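PDB 4PDC: CPXV018 protein from Cowpox virus, which probably acts as a viral decoy that binds the immune receptor NKG2D through a platform resembling that of MHC class I. Local coordinates for residues E[3-11]-E[55-66]. The protein carries 2 engineered substitutions. Residues are numbered along the deposited sequence; the frame is centred on the assembly and turned at random.
Sequences KLAFNFNLE and YKNVFSEFFSLF
Tyr55 and Phe6 open a row of aromatic contacts that illustrates how a helix can be laid on a sheet largely by rings, with no hydrogen bond between helix and strand. The edge of Phe6 is directed at the face of Tyr55 in a T-shaped pair with centroids 5.3 Å apart. Tyr55 OH lies at the edge of the Phe6 ring and 4.0 Å from Leu4 CD2, and the hydroxyl is hydrogen-bonded to ND1 of His137.

One turn on, Phe59 serves two strand residues at once. Its CZ meets Phe6 CD2 at 3.6 Å, rim against rim, and Phe8 turns its edge toward the Phe59 face in an offset edge-to-face pair, CE2 of Phe8 lying 3.7 Å from CD1 of Phe59. Phe62 contributes a different geometry. With its CG anti to the backbone N (chi1 176°), the ring is carried over Phe8 and stacks on it face to face, the planes inclined by 28° and the centroids 4.2 Å apart.

Phe63 extends the contact along the strand: CE1 of Phe63 lies 3.6 Å from Asn9 O and also touches Leu10 CB. Farther along, Leu10 CD2 rests 3.7 Å from Phe66 CD2.

The axes of segments 55-64 and 3-11 approach to 10.4 Å at 38°, over a central strand of an antiparallel sheet, as in MHC class I-like platforms. Strand 3-11 is flanked by strands 16-25 and 75-87. Helix 113-126 adds Leu125 against Phe8, Arg124 in a cation-pi contact with Phe62, and Trp117 edge-to-face with Phe66, whereas helix 131-146 packs on the Leu4 and Phe6 end, through Leu138 and Leu141 on Leu4 and Cys134 on Phe6.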
# COMPACT_ATOMS: atom_id res chain seq x y z
N LYS E 3 20.45 -6.68 3.41
CA LYS E 3 19.64 -6.60 2.21
C LYS E 3 18.64 -7.74 2.14
O LYS E 3 18.92 -8.87 2.55
CB LYS E 3 20.53 -6.59 0.96
CG LYS E 3 21.45 -7.78 0.84
CD LYS E 3 22.49 -7.57 -0.25
CE LYS E 3 23.40 -8.78 -0.40
NZ LYS E 3 24.41 -8.59 -1.47
N LEU E 4 17.45 -7.42 1.64
CA LEU E 4 16.39 -8.39 1.41
C LEU E 4 16.09 -8.39 -0.08
O LEU E 4 15.74 -7.36 -0.64
CB LEU E 4 15.15 -8.04 2.24
CG LEU E 4 13.96 -8.99 2.20
CD1 LEU E 4 14.31 -10.36 2.75
CD2 LEU E 4 12.83 -8.38 3.00
N ALA E 5 16.25 -9.55 -0.71
CA ALA E 5 16.08 -9.67 -2.15
C ALA E 5 14.96 -10.63 -2.50
O ALA E 5 14.80 -11.68 -1.87
CB ALA E 5 17.38 -10.12 -2.80
N PHE E 6 14.18 -10.26 -3.51
CA PHE E 6 13.12 -11.10 -4.05
C PHE E 6 13.42 -11.40 -5.51
O PHE E 6 13.60 -10.48 -6.31
CB PHE E 6 11.76 -10.39 -3.95
CG PHE E 6 11.33 -10.11 -2.54
CD1 PHE E 6 11.82 -9.01 -1.86
CD2 PHE E 6 10.42 -10.93 -1.91
CE1 PHE E 6 11.42 -8.75 -0.57
CE2 PHE E 6 10.01 -10.67 -0.61
CZ PHE E 6 10.52 -9.58 0.06
N ASN E 7 13.49 -12.68 -5.86
CA ASN E 7 13.75 -13.09 -7.24
C ASN E 7 12.54 -13.82 -7.83
O ASN E 7 12.29 -14.99 -7.51
CB ASN E 7 14.99 -13.98 -7.32
CG ASN E 7 15.46 -14.19 -8.75
OD1 ASN E 7 15.37 -15.29 -9.29
ND2 ASN E 7 15.96 -13.13 -9.37
N PHE E 8 11.80 -13.12 -8.67
CA PHE E 8 10.63 -13.68 -9.33
C PHE E 8 11.02 -14.28 -10.67
O PHE E 8 11.67 -13.62 -11.48
CB PHE E 8 9.56 -12.61 -9.55
CG PHE E 8 9.06 -11.99 -8.29
CD1 PHE E 8 9.77 -10.97 -7.67
CD2 PHE E 8 7.87 -12.42 -7.72
CE1 PHE E 8 9.31 -10.40 -6.51
CE2 PHE E 8 7.40 -11.84 -6.55
CZ PHE E 8 8.12 -10.83 -5.94
N ASN E 9 10.61 -15.53 -10.91
CA ASN E 9 10.88 -16.17 -12.19
C ASN E 9 9.63 -16.83 -12.76
O ASN E 9 8.93 -17.57 -12.07
CB ASN E 9 11.98 -17.22 -12.05
CG ASN E 9 12.36 -17.84 -13.38
OD1 ASN E 9 12.85 -17.15 -14.27
ND2 ASN E 9 12.15 -19.14 -13.51
N LEU E 10 9.35 -16.53 -14.03
CA LEU E 10 8.30 -17.19 -14.78
C LEU E 10 8.92 -17.84 -16.01
O LEU E 10 9.38 -17.15 -16.92
CB LEU E 10 7.21 -16.19 -15.19
CG LEU E 10 6.06 -16.77 -16.02
CD1 LEU E 10 5.30 -17.83 -15.24
CD2 LEU E 10 5.10 -15.67 -16.47
N GLU E 11 8.96 -19.17 -16.01
CA GLU E 11 9.55 -19.93 -17.11
C GLU E 11 8.47 -20.62 -17.94
O GLU E 11 7.76 -21.47 -17.43
CB GLU E 11 10.54 -20.97 -16.58
CG GLU E 11 11.30 -21.73 -17.67
CD GLU E 11 12.25 -22.78 -17.12
OE1 GLU E 11 11.86 -23.49 -16.17
OE2 GLU E 11 13.38 -22.89 -17.63
N TYR E 55 3.51 -12.91 2.02
CA TYR E 55 4.22 -13.14 0.77
C TYR E 55 3.48 -14.12 -0.13
O TYR E 55 3.51 -13.99 -1.35
CB TYR E 55 5.64 -13.66 1.04
CG TYR E 55 6.58 -12.64 1.67
CD1 TYR E 55 6.45 -11.28 1.43
CD2 TYR E 55 7.60 -13.06 2.52
CE1 TYR E 55 7.31 -10.36 2.02
CE2 TYR E 55 8.47 -12.15 3.11
CZ TYR E 55 8.31 -10.80 2.86
OH TYR E 55 9.17 -9.91 3.45
N LYS E 56 2.82 -15.11 0.47
CA LYS E 56 2.08 -16.08 -0.33
C LYS E 56 1.04 -15.36 -1.17
O LYS E 56 0.84 -15.67 -2.34
CB LYS E 56 1.40 -17.13 0.56
CG LYS E 56 0.71 -18.24 -0.23
CD LYS E 56 0.13 -19.30 0.69
CE LYS E 56 -0.50 -20.45 -0.10
NZ LYS E 56 -1.00 -21.53 0.79
N ASN E 57 0.39 -14.36 -0.58
CA ASN E 57 -0.61 -13.57 -1.30
C ASN E 57 0.02 -12.65 -2.34
O ASN E 57 -0.43 -12.60 -3.48
CB ASN E 57 -1.44 -12.75 -0.31
CG ASN E 57 -2.43 -13.60 0.47
OD1 ASN E 57 -2.98 -14.57 -0.06
ND2 ASN E 57 -2.66 -13.24 1.72
N VAL E 58 1.05 -11.91 -1.94
CA VAL E 58 1.73 -11.00 -2.85
C VAL E 58 2.33 -11.76 -4.03
O VAL E 58 2.27 -11.29 -5.16
CB VAL E 58 2.84 -10.21 -2.13
CG1 VAL E 58 3.66 -9.40 -3.13
CG2 VAL E 58 2.23 -9.29 -1.09
N PHE E 59 2.93 -12.92 -3.76
CA PHE E 59 3.58 -13.68 -4.82
C PHE E 59 2.55 -14.27 -5.78
O PHE E 59 2.72 -14.17 -7.00
CB PHE E 59 4.46 -14.79 -4.22
CG PHE E 59 5.64 -14.28 -3.42
CD1 PHE E 59 5.94 -12.93 -3.37
CD2 PHE E 59 6.44 -15.17 -2.72
CE1 PHE E 59 7.02 -12.46 -2.63
CE2 PHE E 59 7.53 -14.71 -1.98
CZ PHE E 59 7.81 -13.36 -1.94
N SER E 60 1.50 -14.88 -5.25
CA SER E 60 0.46 -15.46 -6.10
C SER E 60 -0.16 -14.40 -7.01
O SER E 60 -0.33 -14.62 -8.21
CB SER E 60 -0.63 -16.13 -5.26
OG SER E 60 -0.09 -17.20 -4.50
N GLU E 61 -0.48 -13.25 -6.43
CA GLU E 61 -1.07 -12.15 -7.18
C GLU E 61 -0.10 -11.59 -8.22
O GLU E 61 -0.51 -11.19 -9.31
CB GLU E 61 -1.51 -11.03 -6.23
CG GLU E 61 -2.65 -11.42 -5.30
CD GLU E 61 -3.99 -11.56 -6.01
OE1 GLU E 61 -4.07 -11.22 -7.21
OE2 GLU E 61 -4.96 -12.00 -5.36
N PHE E 62 1.19 -11.56 -7.90
CA PHE E 62 2.21 -11.09 -8.84
C PHE E 62 2.11 -11.83 -10.17
O PHE E 62 2.18 -11.23 -11.24
CB PHE E 62 3.62 -11.27 -8.25
CG PHE E 62 4.73 -10.90 -9.21
CD1 PHE E 62 5.23 -9.61 -9.23
CD2 PHE E 62 5.27 -11.84 -10.08
CE1 PHE E 62 6.25 -9.26 -10.11
CE2 PHE E 62 6.29 -11.50 -10.95
CZ PHE E 62 6.78 -10.21 -10.97
N PHE E 63 1.93 -13.15 -10.09
CA PHE E 63 1.85 -13.96 -11.30
C PHE E 63 0.46 -13.93 -11.93
O PHE E 63 0.34 -13.88 -13.16
CB PHE E 63 2.25 -15.41 -10.99
CG PHE E 63 3.71 -15.57 -10.67
CD1 PHE E 63 4.66 -15.49 -11.67
CD2 PHE E 63 4.13 -15.81 -9.37
CE1 PHE E 63 6.00 -15.64 -11.39
CE2 PHE E 63 5.47 -15.96 -9.08
CZ PHE E 63 6.41 -15.87 -10.09
N SER E 64 -0.58 -13.96 -11.11
CA SER E 64 -1.94 -14.05 -11.63
C SER E 64 -2.39 -12.73 -12.25
O SER E 64 -3.34 -12.70 -13.03
CB SER E 64 -2.91 -14.49 -10.53
OG SER E 64 -3.03 -13.50 -9.53
N LEU E 65 -1.71 -11.64 -11.90
CA LEU E 65 -1.99 -10.33 -12.48
C LEU E 65 -1.23 -10.11 -13.80
O LEU E 65 -1.53 -9.17 -14.53
CB LEU E 65 -1.62 -9.22 -11.50
CG LEU E 65 -2.51 -9.05 -10.27
CD1 LEU E 65 -1.85 -8.12 -9.26
CD2 LEU E 65 -3.88 -8.52 -10.66
N PHE E 66 -0.26 -10.96 -14.08
CA PHE E 66 0.51 -10.83 -15.31
C PHE E 66 -0.28 -11.41 -16.48
O PHE E 66 -0.59 -12.60 -16.50
CB PHE E 66 1.87 -11.53 -15.19
CG PHE E 66 2.73 -11.40 -16.43
CD1 PHE E 66 3.03 -10.16 -16.95
CD2 PHE E 66 3.24 -12.53 -17.05
CE1 PHE E 66 3.83 -10.04 -18.08
CE2 PHE E 66 4.03 -12.41 -18.18
CZ PHE E 66 4.32 -11.17 -18.69